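Local coordinates for protein acyl-CoA dehydrogenase (PDB 5LNX) that catalyses the FAD-dependent dehydrogenation of saturated acyl-CoA to 2,3-dehydroacyl-CoA, passing the electrons to an acceptor, at residues E257-Y262 with L330-I335; E253-H258 with E348-D353; A245-G250 with K355-Y360. All coordinates share one frame; numbering follows the deposited sequence.

How the interactions relate
All three contacts lie in the C-terminal acyl-CoA dehydrogenase domain and share helix 229-265. Along that helix the order is interaction 3, then 2, then 1. Along the later chain it runs the other way: helix 332-336 serves interaction 1, and helix 348-356 serves interaction 2 and then interaction 3. Interactions 1 and 2 have centres about 8 Å apart and touch, for example Ala332 on Ala255. Interactions 2 and 3 are about 12 Å apart between centres, and interactions 1 and 3 about 18 Å. The outer two contacts each reach a FAD, but not the same one. The long helix thus spans the distance between two cofactor sites, with plain apolar packing in the middle.

Interaction 1: residues E257-Y262 with L330-I335; sequences EHAVDY and LDAVQI. With FAD (flavin-adenine dinucleotide), chain Q.
The contact of Ala259 and Tyr262 with Ile335 backs the adenosine end of a FAD pocket shared between subunits. Ile335 is the central side chain. Its CD1 lies 3.9 Å from Ala259 CB. Its other branch, CG2, sits 3.7 Å from Ala259 O, so both branches lie against the same side of Ala259, one on its methyl and one on its carbonyl oxygen. The extended side chain (chi2 -180°) carries CD1 out to the alanine methyl. Ala332, one turn earlier, brings its CB to 4.3 Å from Ala259 CB. Here the two backbones come close, because neither residue has more than a methyl group. With CG anti to the backbone N (chi1 -178°), the Tyr262 ring reaches the carbonyl end of Ile335 obliquely, CE2 3.4 Å from Ile335 O. The same ring is stacked with Tyr336. Leu283 of helix 277-305 touches both Ala259 and Ile335 and completes the apolar cluster. On the cofactor side, the ribose hydroxyl O3B of FAD donates a hydrogen bond of 2.7 Å to Gln334 O. Ile335 O lies 3.5 Å from FAD C4B. The Gln334 amide is held by Glu365, Lys355 and Gln358 of the second subunit, whose residues also bind this FAD. A flavin site at a subunit interface, built from more than one chain, is characteristic of the acyl-CoA dehydrogenase fold.

Interaction 2: residues E253-H258 with E348-D353; sequences EAALEH and ERLLRD
Ala254, which packs on Leu350, also places its carbonyl at the edge of the His258 ring. The carbonyl carbon lies in the ring plane, and ND1 donates a 2.8 Å hydrogen bond to Ala254 O. The N-H points fairly straight at the oxygen (154°). The donor stands above the carbonyl plane, 41° out of it. The backbone N of His258 reaches the same oxygen from the opposite face, so two bonds grip this acceptor, and the ring has one edge pinned to its own helix. The second flat group is the guanidinium of Arg352. One face has Arg349 CA 3.7 Å above it, offset toward the rim. Arg352 also makes a cation-pi contact with Tyr203 and a salt bridge to Glu30. Glu348 and Asp353 join it in a salt-bridge network, though the modelled Arg352 NE to Glu348 OE2 distance is doubtfully short and the link to Asp353 is long. These charges lie away from the helix-helix interface.
The contact itself is helix 229-265 against helix 348-356 within the mainly helical C-terminal domain. One side chain carries it: Leu350. With CG anti to the carbonyl carbon (chi1 -62°) and CD1 extended beyond it, the CD1 methyl is carried out to helix 229-265. That methyl lies 3.8 Å from Ala255 CB and 4.2 Å from Ala254 CB, so it sits between the two alanines and against the backbone that links them. Ala255 is also touched by Met286 of helix 277-305 and by Ala329. From the second subunit, Tyr341 OH hydrogen-bonds to Arg352 O.

Interaction 3: residues A245-G250 with K355-Y360; sequences AAQALG and KVTQIY. With FAD (flavin-adenine dinucleotide), chain S.
Tyr360 OH donates a hydrogen bond of 2.5 Å to Gln247 OE1. The hydroxyl lies in the carbonyl plane, on a lone pair of OE1. Gln247 leaves helix 229-265 with CG anti to the backbone N (chi1 -171°) and runs out extended, which brings its amide to the rim of the tyrosine ring at OH. The two side chains cross at about a right angle, with amide and ring planes 36° apart. On the other amide atom, Gln247 NE2 has a weak hydrogen bond to Ala79 O.
Van der Waals contact is lighter. Ala248 CB meets Thr357 CB at 4.2 Å, and Thr357 CG2 lies 4.1 Å from Gln247 OE1. Thr357 OG1 is hydrogen-bonded to Ala354 O, just before the segment.
Contact with the flavin is made by Tyr360 and Val356. The ring edge of Tyr360 rests on the xylene part of the isoalloxazine, with CD2 3.2 Å from FAD C6. Val356 CG2 covers one face of the Tyr360 ring, over its centre and 3.3 Å above the plane, and lies 3.6 Å from FAD C7M. A phenylalanine in place of Tyr360 lacks the hydroxyl, and Gln247 OE1 would probably be left without this donor, its amide freer to turn.
The buried phenol thus spends its proton on a glutamine carbonyl. That bond links the ring touching the flavin to the long helix and is likely to limit how far the ring can swing.

Interaction 1: residues E257-Y262 with L330-I335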
# COMPACT_ATOMS: atom_id res chain seq x y z
N GLU D 257 9.23 -9.84 16.77
CA GLU D 257 10.19 -10.13 17.82
C GLU D 257 11.50 -10.69 17.25
O GLU D 257 12.60 -10.21 17.59
CB GLU D 257 9.56 -11.04 18.87
CG GLU D 257 8.34 -10.31 19.50
CD GLU D 257 8.63 -9.43 20.71
OE1 GLU D 257 9.03 -9.96 21.75
OE2 GLU D 257 8.33 -8.21 20.69
N HIS D 258 11.38 -11.64 16.33
CA HIS D 258 12.55 -12.18 15.66
C HIS D 258 13.29 -11.08 14.91
O HIS D 258 14.52 -10.97 14.99
CB HIS D 258 12.17 -13.28 14.68
CG HIS D 258 11.90 -14.61 15.31
ND1 HIS D 258 10.65 -15.00 15.73
CD2 HIS D 258 12.73 -15.65 15.58
CE1 HIS D 258 10.72 -16.22 16.24
NE2 HIS D 258 11.97 -16.63 16.15
N ALA D 259 12.51 -10.27 14.19
CA ALA D 259 13.07 -9.20 13.35
C ALA D 259 13.84 -8.13 14.15
O ALA D 259 14.81 -7.57 13.66
CB ALA D 259 11.96 -8.54 12.54
N VAL D 260 13.37 -7.85 15.36
CA VAL D 260 13.95 -6.82 16.21
C VAL D 260 15.32 -7.29 16.71
O VAL D 260 16.35 -6.67 16.46
CB VAL D 260 13.04 -6.50 17.42
CG1 VAL D 260 13.79 -5.66 18.46
CG2 VAL D 260 11.79 -5.78 16.96
N ASP D 261 15.28 -8.40 17.44
CA ASP D 261 16.44 -9.15 17.91
C ASP D 261 17.52 -9.31 16.82
O ASP D 261 18.70 -9.00 17.02
CB ASP D 261 15.90 -10.54 18.40
CG ASP D 261 17.00 -11.54 18.73
OD1 ASP D 261 17.67 -11.84 17.75
OD2 ASP D 261 17.19 -12.07 19.87
N TYR D 262 17.14 -9.82 15.66
CA TYR D 262 18.15 -10.01 14.59
C TYR D 262 18.75 -8.67 14.16
O TYR D 262 19.94 -8.58 13.89
CB TYR D 262 17.58 -10.72 13.36
CG TYR D 262 18.60 -10.97 12.28
CD1 TYR D 262 19.42 -12.11 12.29
CD2 TYR D 262 18.75 -10.07 11.23
CE1 TYR D 262 20.36 -12.33 11.30
CE2 TYR D 262 19.70 -10.27 10.24
CZ TYR D 262 20.50 -11.40 10.27
OH TYR D 262 21.40 -11.60 9.24
N LEU D 330 7.45 -11.50 5.80
CA LEU D 330 7.70 -10.63 4.63
C LEU D 330 8.48 -9.33 4.65
O LEU D 330 8.79 -8.72 3.60
CB LEU D 330 6.44 -10.00 4.10
CG LEU D 330 6.33 -9.63 2.61
CD1 LEU D 330 6.30 -10.85 1.73
CD2 LEU D 330 5.13 -8.74 2.28
N ASP D 331 8.70 -8.86 5.86
CA ASP D 331 9.52 -7.68 6.09
C ASP D 331 10.60 -8.38 6.91
O ASP D 331 11.75 -8.40 6.52
CB ASP D 331 8.86 -6.50 6.82
CG ASP D 331 8.52 -5.34 5.90
OD1 ASP D 331 8.98 -5.31 4.72
OD2 ASP D 331 7.86 -4.38 6.37
N ALA D 332 10.17 -9.06 7.96
CA ALA D 332 10.99 -10.06 8.67
C ALA D 332 11.91 -10.93 7.80
O ALA D 332 13.11 -11.03 8.05
CB ALA D 332 10.11 -10.95 9.52
N VAL D 333 11.36 -11.60 6.81
CA VAL D 333 12.23 -12.29 5.86
C VAL D 333 13.29 -11.32 5.36
O VAL D 333 14.48 -11.66 5.29
CB VAL D 333 11.46 -12.88 4.67
CG1 VAL D 333 12.42 -13.39 3.62
CG2 VAL D 333 10.60 -14.05 5.15
N GLN D 334 12.86 -10.12 4.98
CA GLN D 334 13.73 -9.11 4.35
C GLN D 334 14.84 -8.66 5.30
O GLN D 334 15.97 -8.37 4.89
CB GLN D 334 12.90 -7.87 3.95
CG GLN D 334 13.61 -6.88 3.06
CD GLN D 334 13.86 -7.44 1.68
OE1 GLN D 334 13.21 -8.40 1.26
NE2 GLN D 334 14.75 -6.80 0.94
N ILE D 335 14.48 -8.57 6.57
CA ILE D 335 15.33 -8.00 7.59
C ILE D 335 16.48 -8.97 7.93
O ILE D 335 17.64 -8.54 8.17
CB ILE D 335 14.53 -7.66 8.84
CG1 ILE D 335 13.65 -6.44 8.54
CG2 ILE D 335 15.47 -7.38 10.01
CD1 ILE D 335 12.78 -5.96 9.68
PA FAD Q . 22.55 -8.10 5.11
O1A FAD Q . 22.79 -8.62 6.51
O2A FAD Q . 23.53 -7.27 4.34
O5B FAD Q . 21.30 -7.08 5.20
C5B FAD Q . 20.11 -7.46 5.90
C4B FAD Q . 19.06 -6.34 5.90
O4B FAD Q . 19.68 -5.14 6.36
C3B FAD Q . 18.50 -6.06 4.53
O3B FAD Q . 17.08 -5.91 4.58
C2B FAD Q . 19.15 -4.77 4.09
O2B FAD Q . 18.22 -3.99 3.34
C1B FAD Q . 19.47 -4.12 5.41
N9A FAD Q . 20.60 -3.19 5.39
C8A FAD Q . 21.86 -3.44 5.78
N7A FAD Q . 22.62 -2.32 5.69
C5A FAD Q . 21.80 -1.33 5.26
C6A FAD Q . 21.91 0.11 4.97
N6A FAD Q . 23.09 0.71 5.10
N1A FAD Q . 20.78 0.78 4.58
C2A FAD Q . 19.59 0.16 4.44
N3A FAD Q . 19.42 -1.14 4.71
C4A FAD Q . 20.46 -1.91 5.09
N1 FAD Q . 25.86 -13.65 -3.45
C2 FAD Q . 26.81 -13.75 -4.42
O2 FAD Q . 27.81 -13.00 -4.37
N3 FAD Q . 26.67 -14.62 -5.45
C4 FAD Q . 25.62 -15.44 -5.59
O4 FAD Q . 25.55 -16.24 -6.55
C4X FAD Q . 24.56 -15.39 -4.58
N5 FAD Q . 23.47 -16.17 -4.69
C5X FAD Q . 22.49 -16.13 -3.75
C6 FAD Q . 21.41 -17.00 -3.85
C7 FAD Q . 20.40 -16.96 -2.91
C7M FAD Q . 19.22 -17.88 -3.06
C8 FAD Q . 20.50 -16.05 -1.77
C8M FAD Q . 19.42 -15.99 -0.73
C9 FAD Q . 21.59 -15.20 -1.66
C9A FAD Q . 22.61 -15.19 -2.59
N10 FAD Q . 23.74 -14.33 -2.48
C10 FAD Q . 24.74 -14.43 -3.47
C1' FAD Q . 23.94 -13.40 -1.34
C2' FAD Q . 23.17 -12.10 -1.41
O2' FAD Q . 23.90 -11.28 -2.29
C3' FAD Q . 23.04 -11.46 -0.02
O3' FAD Q . 22.00 -12.13 0.73
C4' FAD Q . 22.78 -9.95 -0.00
O4' FAD Q . 23.75 -9.26 -0.80
C5' FAD Q . 22.77 -9.36 1.41
O5' FAD Q . 23.48 -10.19 2.34
P FAD Q . 22.89 -10.60 3.81
O1P FAD Q . 21.91 -11.72 3.54
O2P FAD Q . 23.97 -10.76 4.88
O3P FAD Q . 21.99 -9.31 4.21

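Interaction 2: residues E253-H258 with E348-D353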
# COMPACT_ATOMS: atom_id res chain seq x y z
N GLU D 253 3.49 -11.24 15.48
CA GLU D 253 4.29 -10.91 16.63
C GLU D 253 5.61 -11.66 16.63
O GLU D 253 6.67 -11.11 16.95
CB GLU D 253 3.48 -11.18 17.88
CG GLU D 253 2.39 -10.14 18.08
CD GLU D 253 1.73 -10.24 19.42
OE1 GLU D 253 1.84 -11.33 20.05
OE2 GLU D 253 1.05 -9.28 19.84
N ALA D 254 5.55 -12.92 16.23
CA ALA D 254 6.76 -13.74 16.01
C ALA D 254 7.65 -13.09 14.97
O ALA D 254 8.87 -12.98 15.15
CB ALA D 254 6.37 -15.14 15.58
N ALA D 255 7.06 -12.68 13.86
CA ALA D 255 7.85 -11.97 12.83
C ALA D 255 8.58 -10.77 13.43
O ALA D 255 9.74 -10.53 13.16
CB ALA D 255 6.96 -11.52 11.68
N LEU D 256 7.84 -9.99 14.22
CA LEU D 256 8.35 -8.76 14.79
C LEU D 256 9.51 -9.01 15.77
O LEU D 256 10.61 -8.49 15.61
CB LEU D 256 7.22 -8.02 15.50
CG LEU D 256 7.65 -6.81 16.32
CD1 LEU D 256 8.16 -5.70 15.40
CD2 LEU D 256 6.49 -6.33 17.17
N GLU D 257 9.23 -9.84 16.77
CA GLU D 257 10.19 -10.13 17.82
C GLU D 257 11.50 -10.69 17.25
O GLU D 257 12.60 -10.21 17.59
CB GLU D 257 9.56 -11.04 18.87
CG GLU D 257 8.34 -10.31 19.50
CD GLU D 257 8.63 -9.43 20.71
OE1 GLU D 257 9.03 -9.96 21.75
OE2 GLU D 257 8.33 -8.21 20.69
N HIS D 258 11.38 -11.64 16.33
CA HIS D 258 12.55 -12.18 15.66
C HIS D 258 13.29 -11.08 14.91
O HIS D 258 14.52 -10.97 14.99
CB HIS D 258 12.17 -13.28 14.68
CG HIS D 258 11.90 -14.61 15.31
ND1 HIS D 258 10.65 -15.00 15.73
CD2 HIS D 258 12.73 -15.65 15.58
CE1 HIS D 258 10.72 -16.22 16.24
NE2 HIS D 258 11.97 -16.63 16.15
N GLU D 348 11.03 -17.61 7.48
CA GLU D 348 10.51 -18.04 6.20
C GLU D 348 9.14 -18.82 6.32
O GLU D 348 8.23 -18.71 5.47
CB GLU D 348 11.69 -18.74 5.54
CG GLU D 348 11.27 -19.63 4.45
CD GLU D 348 10.58 -20.87 4.96
OE1 GLU D 348 10.93 -21.36 6.07
OE2 GLU D 348 9.63 -21.28 4.28
N ARG D 349 8.97 -19.49 7.45
CA ARG D 349 7.76 -20.24 7.75
C ARG D 349 6.63 -19.31 8.02
O ARG D 349 5.46 -19.67 7.87
CB ARG D 349 7.97 -21.12 8.97
CG ARG D 349 8.06 -20.37 10.28
CD ARG D 349 8.31 -21.32 11.44
NE ARG D 349 9.54 -22.08 11.27
CZ ARG D 349 10.07 -22.87 12.20
NH1 ARG D 349 9.49 -23.00 13.39
NH2 ARG D 349 11.19 -23.55 11.93
N LEU D 350 6.96 -18.11 8.47
CA LEU D 350 5.95 -17.13 8.89
C LEU D 350 5.25 -16.59 7.67
O LEU D 350 4.06 -16.29 7.73
CB LEU D 350 6.59 -15.99 9.65
CG LEU D 350 7.30 -16.40 10.95
CD1 LEU D 350 7.86 -15.19 11.66
CD2 LEU D 350 6.38 -17.17 11.89
N LEU D 351 5.98 -16.48 6.55
CA LEU D 351 5.39 -16.02 5.31
C LEU D 351 4.46 -17.10 4.75
O LEU D 351 3.27 -16.87 4.50
CB LEU D 351 6.47 -15.68 4.28
CG LEU D 351 5.93 -15.25 2.91
CD1 LEU D 351 5.11 -13.97 3.04
CD2 LEU D 351 7.01 -15.05 1.89
N ARG D 352 5.05 -18.26 4.52
CA ARG D 352 4.35 -19.42 4.03
C ARG D 352 3.06 -19.67 4.84
O ARG D 352 1.99 -19.87 4.25
CB ARG D 352 5.26 -20.64 4.14
CG ARG D 352 6.38 -20.70 3.11
CD ARG D 352 6.91 -22.12 2.92
NE ARG D 352 7.65 -22.62 4.06
CZ ARG D 352 7.14 -23.28 5.10
NH1 ARG D 352 5.85 -23.59 5.16
NH2 ARG D 352 7.93 -23.62 6.13
N ASP D 353 3.21 -19.68 6.16
CA ASP D 353 2.07 -19.82 7.06
C ASP D 353 1.11 -18.62 6.95
O ASP D 353 -0.11 -18.80 6.78
CB ASP D 353 2.52 -20.03 8.51
CG ASP D 353 3.12 -21.43 8.75
OD1 ASP D 353 3.61 -22.07 7.79
OD2 ASP D 353 3.08 -21.91 9.92

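Interaction 3: residues A245-G250 with K355-Y360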
# COMPACT_ATOMS: atom_id res chain seq x y z
N ALA D 245 -7.84 -14.82 13.31
CA ALA D 245 -7.27 -13.50 13.45
C ALA D 245 -6.15 -13.51 14.51
O ALA D 245 -5.07 -12.94 14.31
CB ALA D 245 -8.34 -12.50 13.87
N ALA D 246 -6.47 -14.14 15.64
CA ALA D 246 -5.52 -14.44 16.71
C ALA D 246 -4.32 -15.25 16.21
O ALA D 246 -3.19 -15.04 16.65
CB ALA D 246 -6.23 -15.19 17.82
N GLN D 247 -4.57 -16.18 15.31
CA GLN D 247 -3.48 -16.92 14.65
C GLN D 247 -2.59 -15.96 13.88
O GLN D 247 -1.37 -15.97 14.04
CB GLN D 247 -4.04 -17.97 13.68
CG GLN D 247 -2.99 -18.92 13.12
CD GLN D 247 -3.49 -19.74 11.93
OE1 GLN D 247 -4.60 -19.53 11.42
NE2 GLN D 247 -2.67 -20.69 11.49
N ALA D 248 -3.23 -15.11 13.07
CA ALA D 248 -2.52 -14.10 12.26
C ALA D 248 -1.72 -13.11 13.13
O ALA D 248 -0.69 -12.59 12.70
CB ALA D 248 -3.51 -13.32 11.42
N LEU D 249 -2.25 -12.84 14.31
CA LEU D 249 -1.67 -11.94 15.28
C LEU D 249 -0.36 -12.55 15.81
O LEU D 249 0.73 -11.96 15.67
CB LEU D 249 -2.66 -11.72 16.43
CG LEU D 249 -2.22 -10.77 17.56
CD1 LEU D 249 -1.84 -9.39 17.03
CD2 LEU D 249 -3.33 -10.65 18.61
N GLY D 250 -0.47 -13.75 16.35
CA GLY D 250 0.68 -14.54 16.82
C GLY D 250 1.76 -14.64 15.75
O GLY D 250 2.93 -14.38 15.99
N LYS D 355 0.10 -16.51 4.64
CA LYS D 355 -0.76 -16.40 3.46
C LYS D 355 -2.10 -17.16 3.58
O LYS D 355 -3.13 -16.74 3.06
CB LYS D 355 0.01 -16.91 2.23
CG LYS D 355 -0.80 -16.95 0.95
CD LYS D 355 -1.19 -15.55 0.51
CE LYS D 355 -2.63 -15.48 0.03
NZ LYS D 355 -2.99 -14.10 -0.37
N VAL D 356 -2.07 -18.29 4.27
CA VAL D 356 -3.28 -19.07 4.54
C VAL D 356 -4.36 -18.24 5.24
O VAL D 356 -5.58 -18.43 5.03
CB VAL D 356 -2.94 -20.27 5.45
CG2 VAL D 356 -4.16 -21.11 5.74
N THR D 357 -3.91 -17.32 6.09
CA THR D 357 -4.79 -16.61 7.01
C THR D 357 -5.69 -15.66 6.25
O THR D 357 -6.76 -15.29 6.75
CB THR D 357 -4.00 -15.79 8.07
OG1 THR D 357 -3.23 -14.75 7.45
CG2 THR D 357 -3.08 -16.69 8.87
N GLN D 358 -5.28 -15.33 5.02
CA GLN D 358 -6.06 -14.49 4.11
C GLN D 358 -7.18 -15.25 3.33
O GLN D 358 -8.02 -14.63 2.67
CB GLN D 358 -5.14 -13.81 3.11
CG GLN D 358 -4.04 -12.97 3.71
CD GLN D 358 -3.26 -12.25 2.64
OE1 GLN D 358 -2.48 -12.86 1.92
NE2 GLN D 358 -3.46 -10.94 2.52
N ILE D 359 -7.20 -16.57 3.47
CA ILE D 359 -7.86 -17.46 2.55
C ILE D 359 -8.98 -18.25 3.24
O ILE D 359 -10.13 -18.18 2.82
CB ILE D 359 -6.87 -18.46 1.92
CG1 ILE D 359 -5.83 -17.71 1.10
CG2 ILE D 359 -7.63 -19.47 1.04
CD1 ILE D 359 -4.91 -18.58 0.28
N TYR D 360 -8.62 -19.05 4.24
CA TYR D 360 -9.62 -19.90 4.92
C TYR D 360 -10.45 -19.23 6.02
O TYR D 360 -10.12 -18.15 6.51
CB TYR D 360 -9.01 -21.21 5.44
CG TYR D 360 -8.02 -21.12 6.60
CD1 TYR D 360 -7.61 -19.92 7.18
CD2 TYR D 360 -7.42 -22.26 7.00
CE1 TYR D 360 -6.65 -19.91 8.18
CE2 TYR D 360 -6.45 -22.26 7.97
CZ TYR D 360 -6.08 -21.09 8.58
OH TYR D 360 -5.07 -21.10 9.52
PA FAD S . -13.04 -19.73 -3.95
O1A FAD S . -13.94 -19.48 -2.75
O2A FAD S . -13.52 -20.24 -5.26
O5B FAD S . -12.36 -18.30 -4.23
C5B FAD S . -11.31 -18.06 -5.15
C4B FAD S . -10.95 -16.58 -5.00
O4B FAD S . -12.04 -15.86 -5.50
C3B FAD S . -10.76 -16.17 -3.54
O3B FAD S . -9.78 -15.14 -3.42
C2B FAD S . -12.09 -15.60 -3.14
O2B FAD S . -11.92 -14.46 -2.32
C1B FAD S . -12.64 -15.12 -4.45
N9A FAD S . -14.08 -15.14 -4.60
C8A FAD S . -14.88 -16.16 -5.02
N7A FAD S . -16.17 -15.72 -5.11
C5A FAD S . -16.19 -14.42 -4.73
C6A FAD S . -17.16 -13.33 -4.60
N6A FAD S . -18.47 -13.51 -4.86
N1A FAD S . -16.71 -12.11 -4.22
C2A FAD S . -15.43 -11.82 -3.96
N3A FAD S . -14.49 -12.77 -4.06
C4A FAD S . -14.80 -14.04 -4.43
N1 FAD S . -12.80 -25.89 4.71
C2 FAD S . -13.58 -26.42 5.69
O2 FAD S . -14.78 -26.60 5.44
N3 FAD S . -13.12 -26.76 6.91
C4 FAD S . -11.83 -26.60 7.25
O4 FAD S . -11.40 -26.91 8.39
C4X FAD S . -10.92 -26.03 6.23
N5 FAD S . -9.61 -25.84 6.50
C5X FAD S . -8.78 -25.35 5.56
C6 FAD S . -7.45 -25.26 5.87
C7 FAD S . -6.54 -24.74 4.98
C7M FAD S . -5.13 -24.58 5.49
C8 FAD S . -7.02 -24.32 3.64
C8M FAD S . -6.11 -23.74 2.59
C9 FAD S . -8.35 -24.45 3.31
C9A FAD S . -9.27 -24.96 4.21
N10 FAD S . -10.65 -25.16 3.89
C10 FAD S . -11.49 -25.68 4.90
C1' FAD S . -11.21 -24.73 2.60
C2' FAD S . -11.36 -23.19 2.61
O2' FAD S . -12.31 -22.69 3.56
C3' FAD S . -11.67 -22.67 1.21
O3' FAD S . -10.45 -22.68 0.46
C4' FAD S . -12.30 -21.29 1.26
O4' FAD S . -13.61 -21.39 1.85
C5' FAD S . -12.37 -20.62 -0.13
O5' FAD S . -12.97 -21.38 -1.19
P FAD S . -12.14 -21.92 -2.48
O1P FAD S . -13.05 -22.68 -3.43
O2P FAD S . -10.89 -22.61 -2.00
O3P FAD S . -11.81 -20.66 -3.44